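Local atomic coordinates of Cd1 (Flavonifractor plautii, PDB entry 7D39), a protein that binds flavin mononucleotide and probably acts as an ene-reductase that starts the breakdown of flavones and flavonols in gut bacteria. Residues 36-39 with 40-43; 95-98 with 99-103; 225-229 with 230-234; 251-255 with 256-260. All blocks are in the same frame, centred on the assembly; numbering follows the deposited sequence.

Contact 1 of 4, residues 36-39 with 40-43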
loop_
_atom_site.group_PDB
_atom_site.type_symbol
_atom_site.label_atom_id
_atom_site.label_comp_id
_atom_site.label_asym_id
_atom_site.label_seq_id
_atom_site.Cartn_x
_atom_site.Cartn_y
_atom_site.Cartn_z
ATOM N N ILE A 36 -6.252 5.500 15.478
ATOM C CA ILE A 36 -4.965 6.189 15.510
ATOM C C ILE A 36 -5.040 7.405 14.589
ATOM O O ILE A 36 -5.371 7.280 13.403
ATOM C CB ILE A 36 -3.797 5.269 15.111
ATOM C CG1 ILE A 36 -3.523 4.258 16.224
ATOM C CG2 ILE A 36 -2.544 6.076 14.855
ATOM C CD1 ILE A 36 -2.394 3.266 15.881
ATOM N N GLN A 37 -4.741 8.578 15.141
ATOM C CA GLN A 37 -4.680 9.827 14.393
ATOM C C GLN A 37 -3.212 10.111 14.079
ATOM O O GLN A 37 -2.411 10.300 14.994
ATOM C CB GLN A 37 -5.307 10.957 15.217
ATOM C CG GLN A 37 -6.218 11.906 14.433
ATOM C CD GLN A 37 -5.460 12.704 13.406
ATOM O OE1 GLN A 37 -4.309 13.086 13.631
ATOM N NE2 GLN A 37 -6.089 12.956 12.265
ATOM N N LEU A 38 -2.847 10.122 12.792
ATOM C CA LEU A 38 -1.423 10.174 12.452
ATOM C C LEU A 38 -0.758 11.505 12.792
ATOM O O LEU A 38 0.474 11.542 12.902
ATOM C CB LEU A 38 -1.204 9.877 10.968
ATOM C CG LEU A 38 -1.527 8.457 10.481
ATOM C CD1 LEU A 38 -1.290 8.304 8.976
ATOM C CD2 LEU A 38 -0.721 7.428 11.270
ATOM N N GLN A 39 -1.524 12.593 12.928
ATOM C CA GLN A 39 -0.929 13.854 13.340
ATOM C C GLN A 39 -0.336 13.785 14.750
ATOM O O GLN A 39 0.487 14.631 15.098
ATOM C CB GLN A 39 -1.947 15.003 13.291
ATOM C CG GLN A 39 -2.662 15.216 11.940
ATOM C CD GLN A 39 -1.712 15.288 10.761
ATOM O OE1 GLN A 39 -0.630 15.843 10.864
ATOM N NE2 GLN A 39 -2.112 14.709 9.632
ATOM N N ASN A 40 -0.743 12.818 15.574
ATOM C CA ASN A 40 -0.143 12.645 16.893
ATOM C C ASN A 40 1.200 11.938 16.839
ATOM O O ASN A 40 1.841 11.795 17.880
ATOM C CB ASN A 40 -1.064 11.841 17.822
ATOM C CG ASN A 40 -2.332 12.571 18.150
ATOM O OD1 ASN A 40 -2.346 13.792 18.226
ATOM N ND2 ASN A 40 -3.415 11.831 18.341
ATOM N N LEU A 41 1.625 11.474 15.672
ATOM C CA LEU A 41 2.798 10.622 15.537
ATOM C C LEU A 41 3.920 11.395 14.859
ATOM O O LEU A 41 3.674 12.304 14.060
ATOM C CB LEU A 41 2.474 9.360 14.726
ATOM C CG LEU A 41 2.056 8.039 15.381
ATOM C CD1 LEU A 41 1.205 8.227 16.599
ATOM C CD2 LEU A 41 1.324 7.153 14.357
ATOM N N HIS A 42 5.152 11.051 15.206
ATOM C CA HIS A 42 6.320 11.599 14.532
ATOM C C HIS A 42 6.899 10.491 13.670
ATOM O O HIS A 42 7.368 9.469 14.186
ATOM C CB HIS A 42 7.361 12.133 15.512
ATOM C CG HIS A 42 8.625 12.562 14.838
ATOM N ND1 HIS A 42 9.839 11.954 15.075
ATOM C CD2 HIS A 42 8.855 13.507 13.896
ATOM C CE1 HIS A 42 10.767 12.524 14.326
ATOM N NE2 HIS A 42 10.193 13.464 13.595
ATOM N N ILE A 43 6.859 10.693 12.359
ATOM C CA ILE A 43 7.337 9.709 11.404
ATOM C C ILE A 43 8.247 10.423 10.414
ATOM O O ILE A 43 7.812 11.351 9.724
ATOM C CB ILE A 43 6.169 9.004 10.691
ATOM C CG1 ILE A 43 5.347 8.229 11.713
ATOM C CG2 ILE A 43 6.667 8.047 9.647
ATOM C CD1 ILE A 43 4.060 7.741 11.182
HETATM O O HOH W 1 2.552 12.645 11.439
#
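Where strand 32-37 leaves the parallel sheet, Gln37 and Leu38 are tied to Asn40 and Leu41 by a short 3-10 turn. Two backbone bonds, each spanning three residues, define it: Asn40 N donates to Gln37 O at 3.1 Å, and Leu41 N to Leu38 O at 3.0 Å. In the second the donor stands 61° above the carbonyl plane, consistent with the tight winding of a 3-10 turn. A water donates to both Leu38 O and Leu41 O and bridges the outgoing chain. The Gln37 side chain bends at its second torsion (chi2 -66°), and its OE1 accepts from Gln39 N at 2.9 Å, while NE2 donates to Asp16 OD1 and Gly9 O. With alanine at this position, Gln39 N would probably lose its side-chain acceptor, and Asp16 and Gly9 O their amide donor. On the apolar side, Leu41 CD2 lies 3.7 Å from Leu38 CD2 and 4.0 Å from Ile36 CG2, the Ile36 and Leu41 side chains crossing at about a right angle. Ile36 and Leu41 also rest on Trp72 of helix 70-79, whereas Leu38 packs on Ile6 of strand 2-7 and against helix 96-109.

Contact 2 of 4, residues 95-98 with 99-103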
loop_
_atom_site.group_PDB
_atom_site.type_symbol
_atom_site.label_atom_id
_atom_site.label_comp_id
_atom_site.label_asym_id
_atom_site.label_seq_id
_atom_site.Cartn_x
_atom_site.Cartn_y
_atom_site.Cartn_z
ATOM N N THR A 95 -1.387 11.336 0.647
ATOM C CA THR A 95 -0.497 12.353 1.201
ATOM C C THR A 95 0.957 11.880 1.199
ATOM O O THR A 95 1.252 10.682 1.162
ATOM C CB THR A 95 -0.890 12.732 2.628
ATOM O OG1 THR A 95 -0.701 11.603 3.490
ATOM C CG2 THR A 95 -2.363 13.235 2.709
ATOM N N GLY A 96 1.873 12.849 1.249
ATOM C CA GLY A 96 3.279 12.504 1.355
ATOM C C GLY A 96 3.532 11.520 2.476
ATOM O O GLY A 96 4.306 10.573 2.325
ATOM N N LEU A 97 2.863 11.722 3.615
ATOM C CA LEU A 97 3.048 10.838 4.759
ATOM C C LEU A 97 2.599 9.414 4.442
ATOM O O LEU A 97 3.265 8.446 4.819
ATOM C CB LEU A 97 2.280 11.387 5.964
ATOM C CG LEU A 97 2.372 10.485 7.194
ATOM C CD1 LEU A 97 3.828 10.286 7.612
ATOM C CD2 LEU A 97 1.552 11.055 8.344
ATOM N N PHE A 98 1.467 9.272 3.757
ATOM C CA PHE A 98 1.051 7.962 3.282
ATOM C C PHE A 98 2.126 7.331 2.396
ATOM O O PHE A 98 2.406 6.128 2.499
ATOM C CB PHE A 98 -0.274 8.087 2.523
ATOM C CG PHE A 98 -0.937 6.769 2.260
ATOM C CD1 PHE A 98 -0.516 5.955 1.222
ATOM C CD2 PHE A 98 -1.983 6.337 3.060
ATOM C CE1 PHE A 98 -1.118 4.740 1.002
ATOM C CE2 PHE A 98 -2.579 5.118 2.853
ATOM C CZ PHE A 98 -2.155 4.317 1.825
ATOM N N HIS A 99 2.725 8.116 1.506
ATOM C CA HIS A 99 3.821 7.589 0.684
ATOM C C HIS A 99 5.035 7.205 1.523
ATOM O O HIS A 99 5.728 6.245 1.190
ATOM C CB HIS A 99 4.234 8.600 -0.370
ATOM C CG HIS A 99 3.279 8.695 -1.515
ATOM N ND1 HIS A 99 2.283 9.642 -1.579
ATOM C CD2 HIS A 99 3.176 7.968 -2.650
ATOM C CE1 HIS A 99 1.602 9.489 -2.700
ATOM N NE2 HIS A 99 2.119 8.475 -3.364
ATOM N N THR A 100 5.305 7.937 2.604
ATOM C CA THR A 100 6.420 7.601 3.485
ATOM C C THR A 100 6.163 6.298 4.228
ATOM O O THR A 100 7.054 5.452 4.326
ATOM C CB THR A 100 6.663 8.741 4.465
ATOM O OG1 THR A 100 7.270 9.809 3.760
ATOM C CG2 THR A 100 7.596 8.330 5.586
ATOM N N ILE A 101 4.941 6.115 4.738
ATOM C CA ILE A 101 4.584 4.844 5.354
ATOM C C ILE A 101 4.769 3.704 4.360
ATOM O O ILE A 101 5.277 2.632 4.708
ATOM C CB ILE A 101 3.143 4.907 5.906
ATOM C CG1 ILE A 101 3.111 5.807 7.145
ATOM C CG2 ILE A 101 2.615 3.510 6.237
ATOM C CD1 ILE A 101 1.715 6.282 7.534
ATOM N N THR A 102 4.378 3.921 3.102
ATOM C CA THR A 102 4.604 2.906 2.080
ATOM C C THR A 102 6.104 2.652 1.869
ATOM O O THR A 102 6.548 1.504 1.829
ATOM C CB THR A 102 3.925 3.316 0.762
ATOM O OG1 THR A 102 2.513 3.491 0.957
ATOM C CG2 THR A 102 4.121 2.251 -0.286
ATOM N N ASP A 103 6.900 3.714 1.722
ATOM C CA ASP A 103 8.343 3.525 1.589
ATOM C C ASP A 103 8.875 2.679 2.726
ATOM O O ASP A 103 9.727 1.811 2.522
ATOM C CB ASP A 103 9.091 4.864 1.590
ATOM C CG ASP A 103 8.671 5.797 0.461
ATOM O OD1 ASP A 103 8.067 5.333 -0.532
ATOM O OD2 ASP A 103 8.967 7.007 0.582
#
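Thr95 O is gripped twice by His99, once by the backbone N at 3.0 Å and once by the ring ND1 at 3.1 Å, at the N-terminal end of helix 96-109 in this flavodoxin-like domain. Thr95 is the N-cap: its OG1 accepts from Phe98 N at 3.2 Å over a nearly straight N-H...O angle of 166°. The two donors reach Thr95 O differently. The backbone N comes almost along the C=O direction, whereas ND1 stands 61° above the carbonyl plane. The His99 side chain gets there because CG lies beside its own backbone N (chi1 -76°), which turns the ring back toward the start of the helix, with Thr95 O and Gly96 CA at its edge. A leucine at His99 would probably keep the backbone bond but lose the ring's hold on Thr95 O, with no donor to fix the side chain against the cap.

The first helical turns follow regularly. Thr100 N donates to Gly96 O, and Ile101 N to Leu97 O in a nearly straight bond. Leu97 and Ile101, one turn apart, meet through CG and CD1 on the face that also receives Leu38. Phe98 instead extends with CG anti to the backbone N, into the layer between the helix and strand 82-88, where its ring meets Phe85 edge-to-face and Leu160 of helix 153-162 also packs on it. Thr102 N binds Phe98 O at 3.0 Å, and Thr102 OG1 lies 3.8 Å from Phe98 CE1, obliquely to the ring.

Contact 3 of 4, residues 225-229 with 230-234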
loop_
_atom_site.group_PDB
_atom_site.type_symbol
_atom_site.label_atom_id
_atom_site.label_comp_id
_atom_site.label_asym_id
_atom_site.label_seq_id
_atom_site.Cartn_x
_atom_site.Cartn_y
_atom_site.Cartn_z
ATOM N N HIS A 225 0.358 2.562 -17.329
ATOM C CA HIS A 225 1.422 3.197 -18.060
ATOM C C HIS A 225 1.448 2.656 -19.515
ATOM O O HIS A 225 1.482 1.478 -19.751
ATOM C CB HIS A 225 2.740 2.975 -17.322
ATOM C CG HIS A 225 3.908 3.709 -17.883
ATOM N ND1 HIS A 225 4.727 3.171 -18.832
ATOM C CD2 HIS A 225 4.423 4.916 -17.591
ATOM C CE1 HIS A 225 5.683 4.020 -19.121
ATOM N NE2 HIS A 225 5.509 5.097 -18.395
ATOM N N LEU A 226 1.408 3.545 -20.477
ATOM C CA LEU A 226 1.176 3.140 -21.860
ATOM C C LEU A 226 2.350 3.384 -22.762
ATOM O O LEU A 226 2.767 4.479 -22.928
ATOM C CB LEU A 226 -0.043 3.838 -22.443
ATOM C CG LEU A 226 -1.387 3.546 -21.849
ATOM C CD1 LEU A 226 -2.470 4.384 -22.455
ATOM C CD2 LEU A 226 -1.745 2.098 -21.853
ATOM N N GLN A 227 2.854 2.342 -23.383
ATOM C CA GLN A 227 3.761 2.513 -24.509
ATOM C C GLN A 227 3.508 1.582 -25.655
ATOM O O GLN A 227 2.747 0.668 -25.543
ATOM C CB GLN A 227 5.201 2.380 -24.070
ATOM C CG GLN A 227 5.473 1.191 -23.201
ATOM C CD GLN A 227 6.762 1.354 -22.451
ATOM O OE1 GLN A 227 7.691 1.974 -22.951
ATOM N NE2 GLN A 227 6.830 0.812 -21.258
ATOM N N ASP A 228 4.168 1.820 -26.772
ATOM C CA ASP A 228 3.915 1.051 -27.980
ATOM C C ASP A 228 4.097 -0.423 -27.787
ATOM O O ASP A 228 5.156 -0.886 -27.510
ATOM C CB ASP A 228 4.775 1.556 -29.113
ATOM C CG ASP A 228 4.227 2.814 -29.722
ATOM O OD1 ASP A 228 3.051 3.117 -29.484
ATOM O OD2 ASP A 228 4.964 3.515 -30.426
ATOM N N GLY A 229 3.004 -1.139 -27.896
ATOM C CA GLY A 229 3.002 -2.555 -27.733
ATOM C C GLY A 229 3.027 -3.057 -26.333
ATOM O O GLY A 229 3.210 -4.226 -26.128
ATOM N N LYS A 230 2.841 -2.177 -25.359
ATOM C CA LYS A 230 2.876 -2.587 -23.972
ATOM C C LYS A 230 2.094 -1.675 -23.027
ATOM O O LYS A 230 2.452 -0.556 -22.791
ATOM C CB LYS A 230 4.316 -2.706 -23.518
ATOM C CG LYS A 230 4.487 -3.611 -22.343
ATOM C CD LYS A 230 5.794 -3.336 -21.676
ATOM C CE LYS A 230 6.935 -3.685 -22.595
ATOM N NZ LYS A 230 7.926 -4.458 -21.835
ATOM N N ALA A 231 1.033 -2.197 -22.479
ATOM C CA ALA A 231 0.335 -1.516 -21.437
ATOM C C ALA A 231 0.666 -2.167 -20.106
ATOM O O ALA A 231 0.510 -3.341 -19.929
ATOM C CB ALA A 231 -1.141 -1.519 -21.717
ATOM N N ILE A 232 1.157 -1.374 -19.183
ATOM C CA ILE A 232 1.496 -1.853 -17.871
ATOM C C ILE A 232 0.539 -1.354 -16.811
ATOM O O ILE A 232 0.292 -0.195 -16.691
ATOM C CB ILE A 232 2.923 -1.482 -17.488
ATOM C CG1 ILE A 232 3.856 -1.774 -18.648
ATOM C CG2 ILE A 232 3.324 -2.217 -16.222
ATOM C CD1 ILE A 232 5.315 -1.632 -18.325
ATOM N N CYS A 233 0.010 -2.275 -16.058
ATOM C CA CYS A 233 -0.760 -1.932 -14.923
ATOM C C CYS A 233 0.087 -1.247 -13.866
ATOM O O CYS A 233 1.122 -1.714 -13.531
ATOM C CB CYS A 233 -1.378 -3.135 -14.332
ATOM S SG CYS A 233 -2.391 -2.533 -13.026
ATOM N N CYS A 234 -0.376 -0.128 -13.361
ATOM C CA CYS A 234 0.454 0.654 -12.445
ATOM C C CYS A 234 0.480 0.092 -11.026
ATOM O O CYS A 234 1.382 0.431 -10.258
ATOM C CB CYS A 234 -0.018 2.100 -12.417
ATOM S SG CYS A 234 0.485 3.013 -13.855
#
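His225 and Ile232 face each other as a hydrogen-bonded antiparallel pair, joined in both directions: His225 N to Ile232 O at 2.8 Å, and Ile232 N to His225 O at 2.9 Å with an N-H...O angle of 177°. Both donors lie in the plane of the carbonyl they meet. Gln227 and Lys230 form the second such pair. Gln227 N donates to Lys230 O at 3.0 Å, tilted modestly from the carbonyl plane, but Lys230 N stands 39° above the carbonyl plane of Gln227 O, where the chain is already turning.

Between these pairs, Leu226 and Ala231 form a non-hydrogen-bonded pair, and Leu226 CD2 rests 3.7 Å from Ala231 CB. Both also touch Ile242 of strand 239-245, which makes this the apolar face of the hairpin. The other face carries His225, Gln227, Lys230 and Ile232. Gln227 and Lys230 run side by side there; with Gln227 CG lodged over its own backbone (chi1 47°), the chain, extended beyond CG, brings NE2 to 4.1 Å from Ile232 CD1 and, in plane, to the edge of the His225 ring. Lys230 bends farther along and takes its ammonium to a salt bridge with Glu239.

Further out, Cys234 SG sits 4.1 Å from His225 CB. Cys233 SG is modelled as bonded to Cys219, but Cys216 and Cys236 are assigned to the same sulfur, so the pairing is doubtful. Asp228 and Gly229, the latter with a positive phi, make the corner: a two-residue beta hairpin closed by a type II turn, at the edge of a four-stranded antiparallel sheet.

Contact 4 of 4, residues 251-255 with 256-260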
loop_
_atom_site.group_PDB
_atom_site.type_symbol
_atom_site.label_atom_id
_atom_site.label_comp_id
_atom_site.label_asym_id
_atom_site.label_seq_id
_atom_site.Cartn_x
_atom_site.Cartn_y
_atom_site.Cartn_z
ATOM N N PHE A 251 -8.500 -4.970 -20.235
ATOM C CA PHE A 251 -7.066 -5.231 -20.127
ATOM C C PHE A 251 -6.800 -6.726 -20.217
ATOM O O PHE A 251 -7.306 -7.495 -19.395
ATOM C CB PHE A 251 -6.517 -4.649 -18.815
ATOM C CG PHE A 251 -5.040 -4.850 -18.617
ATOM C CD1 PHE A 251 -4.126 -4.281 -19.483
ATOM C CD2 PHE A 251 -4.570 -5.587 -17.544
ATOM C CE1 PHE A 251 -2.763 -4.458 -19.295
ATOM C CE2 PHE A 251 -3.210 -5.770 -17.350
ATOM C CZ PHE A 251 -2.308 -5.202 -18.230
ATOM N N THR A 252 -5.998 -7.135 -21.203
ATOM C CA THR A 252 -5.618 -8.531 -21.372
ATOM C C THR A 252 -4.108 -8.693 -21.239
ATOM O O THR A 252 -3.337 -7.748 -21.428
ATOM C CB THR A 252 -6.076 -9.090 -22.728
ATOM O OG1 THR A 252 -5.590 -8.256 -23.788
ATOM C CG2 THR A 252 -7.600 -9.161 -22.793
ATOM N N PHE A 253 -3.691 -9.917 -20.929
ATOM C CA PHE A 253 -2.285 -10.222 -20.708
ATOM C C PHE A 253 -2.091 -11.723 -20.841
ATOM O O PHE A 253 -3.020 -12.502 -20.588
ATOM C CB PHE A 253 -1.820 -9.745 -19.327
ATOM C CG PHE A 253 -2.634 -10.295 -18.196
ATOM C CD1 PHE A 253 -2.263 -11.469 -17.568
ATOM C CD2 PHE A 253 -3.773 -9.634 -17.764
ATOM C CE1 PHE A 253 -3.006 -11.971 -16.528
ATOM C CE2 PHE A 253 -4.524 -10.128 -16.721
ATOM C CZ PHE A 253 -4.142 -11.297 -16.102
ATOM N N PRO A 254 -0.945 -12.115 -21.334
ATOM C CA PRO A 254 -0.620 -13.518 -21.469
ATOM C C PRO A 254 -0.630 -14.060 -20.106
ATOM O O PRO A 254 0.002 -13.528 -19.245
ATOM C CB PRO A 254 0.793 -13.497 -21.994
ATOM C CG PRO A 254 1.305 -12.159 -21.697
ATOM C CD PRO A 254 0.136 -11.263 -21.812
ATOM N N ALA A 255 -1.198 -15.227 -19.919
ATOM C CA ALA A 255 -1.398 -15.787 -18.590
ATOM C C ALA A 255 -0.130 -16.073 -17.822
ATOM O O ALA A 255 -0.115 -16.217 -16.644
ATOM C CB ALA A 255 -2.188 -17.059 -18.696
ATOM N N GLU A 256 0.931 -16.238 -18.542
ATOM C CA GLU A 256 2.225 -16.499 -17.922
ATOM C C GLU A 256 2.731 -15.286 -17.143
ATOM O O GLU A 256 3.512 -15.437 -16.196
ATOM C CB GLU A 256 3.233 -16.927 -18.993
ATOM C CG GLU A 256 4.611 -17.289 -18.462
ATOM C CD GLU A 256 5.508 -16.077 -18.288
ATOM O OE1 GLU A 256 6.552 -16.193 -17.603
ATOM O OE2 GLU A 256 5.162 -15.004 -18.834
ATOM N N GLN A 257 2.301 -14.078 -17.526
ATOM C CA GLN A 257 2.664 -12.880 -16.775
ATOM C C GLN A 257 2.248 -12.982 -15.312
ATOM O O GLN A 257 2.852 -12.333 -14.452
ATOM C CB GLN A 257 2.027 -11.642 -17.415
ATOM C CG GLN A 257 2.861 -10.986 -18.501
ATOM C CD GLN A 257 4.014 -10.166 -17.935
ATOM O OE1 GLN A 257 3.810 -9.260 -17.123
ATOM N NE2 GLN A 257 5.229 -10.477 -18.367
ATOM N N LEU A 258 1.221 -13.784 -15.007
ATOM C CA LEU A 258 0.787 -13.929 -13.622
ATOM C C LEU A 258 1.934 -14.327 -12.708
ATOM O O LEU A 258 1.958 -13.950 -11.535
ATOM C CB LEU A 258 -0.327 -14.964 -13.531
ATOM C CG LEU A 258 -1.724 -14.361 -13.543
ATOM C CD1 LEU A 258 -2.780 -15.457 -13.603
ATOM C CD2 LEU A 258 -1.907 -13.493 -12.320
ATOM N N GLU A 259 2.880 -15.107 -13.221
ATOM C CA GLU A 259 4.055 -15.479 -12.450
ATOM C C GLU A 259 4.898 -14.282 -12.046
ATOM O O GLU A 259 5.691 -14.391 -11.107
ATOM C CB GLU A 259 4.923 -16.439 -13.267
ATOM C CG GLU A 259 4.393 -17.844 -13.339
ATOM C CD GLU A 259 5.486 -18.838 -13.055
ATOM O OE1 GLU A 259 5.309 -19.670 -12.135
ATOM O OE2 GLU A 259 6.538 -18.760 -13.727
ATOM N N HIS A 260 4.790 -13.166 -12.762
ATOM C CA HIS A 260 5.620 -11.998 -12.507
ATOM C C HIS A 260 4.886 -10.904 -11.752
ATOM O O HIS A 260 5.526 -9.941 -11.309
ATOM C CB HIS A 260 6.155 -11.443 -13.830
ATOM C CG HIS A 260 7.026 -12.409 -14.566
ATOM N ND1 HIS A 260 8.403 -12.355 -14.519
ATOM C CD2 HIS A 260 6.718 -13.480 -15.336
ATOM C CE1 HIS A 260 8.904 -13.342 -15.240
ATOM N NE2 HIS A 260 7.903 -14.039 -15.747
#
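A 3-10 turn that begins a short way after edge strand 248-252 folds Phe253 and Pro254 against Gln257 and Leu258. The evidence is in the backbone: Pro254 O accepts from Gln257 N at 2.9 Å, and Ala255 O from Leu258 N at 3.2 Å. Both donors stand above the carbonyl planes, by 37° and 60°. Two further bonds of the same span, Glu259 N to Glu256 O and His260 N to Gln257 O, carry the winding onward.

The CB of Phe253 is directed at the turn. Its CG is flanked by both backbone branches (chi1 56°), which brings the ring alongside Leu258 and Gln257. Leu258 CG meets the ring edge near its plane, 4.0 Å from CE1, while Gln257 CB approaches CD1 more obliquely. Leu238 lies against both Phe253 and Gln257. Pro254 and Gln257 run side by side, their CG atoms 3.7 Å apart; the Gln257 chain then bends at its second torsion, and OE1 accepts from Glu239 N, pinning the turn to strand 239-245.

Farther along the turn, His260 NE2 donates to Glu256 OE1 at 3.1 Å through a bent bond, on the syn side but tilted from the carboxylate plane, and almost in the imidazole plane. This histidine-carboxylate bond spans four residues and staples the far end of a surface 3-10 turn, the link by which the chain passes from the antiparallel sheet toward helix 265-285.

From the N terminus, contact 1 comes first and turns the chain at the end of edge strand 32-37 of the parallel sheet. Contact 2 starts helix 96-109, which packs back on that turn: Leu38 CD1 lies 3.9 Å from Ile101 CD1, and Ile43 also meets Leu97. Well after the flavodoxin-like strands are complete, contact 3 closes a hairpin of the antiparallel sheet, and contact 4 turns the chain away after that sheet's last strand. These two touch, Ala231 O lying 3.5 Å from Phe251 CE1. All four follow in series, with no nesting or crossing. The pairs remain separate: contacts 2 and 3 come within about 11 Å at their nearest atoms.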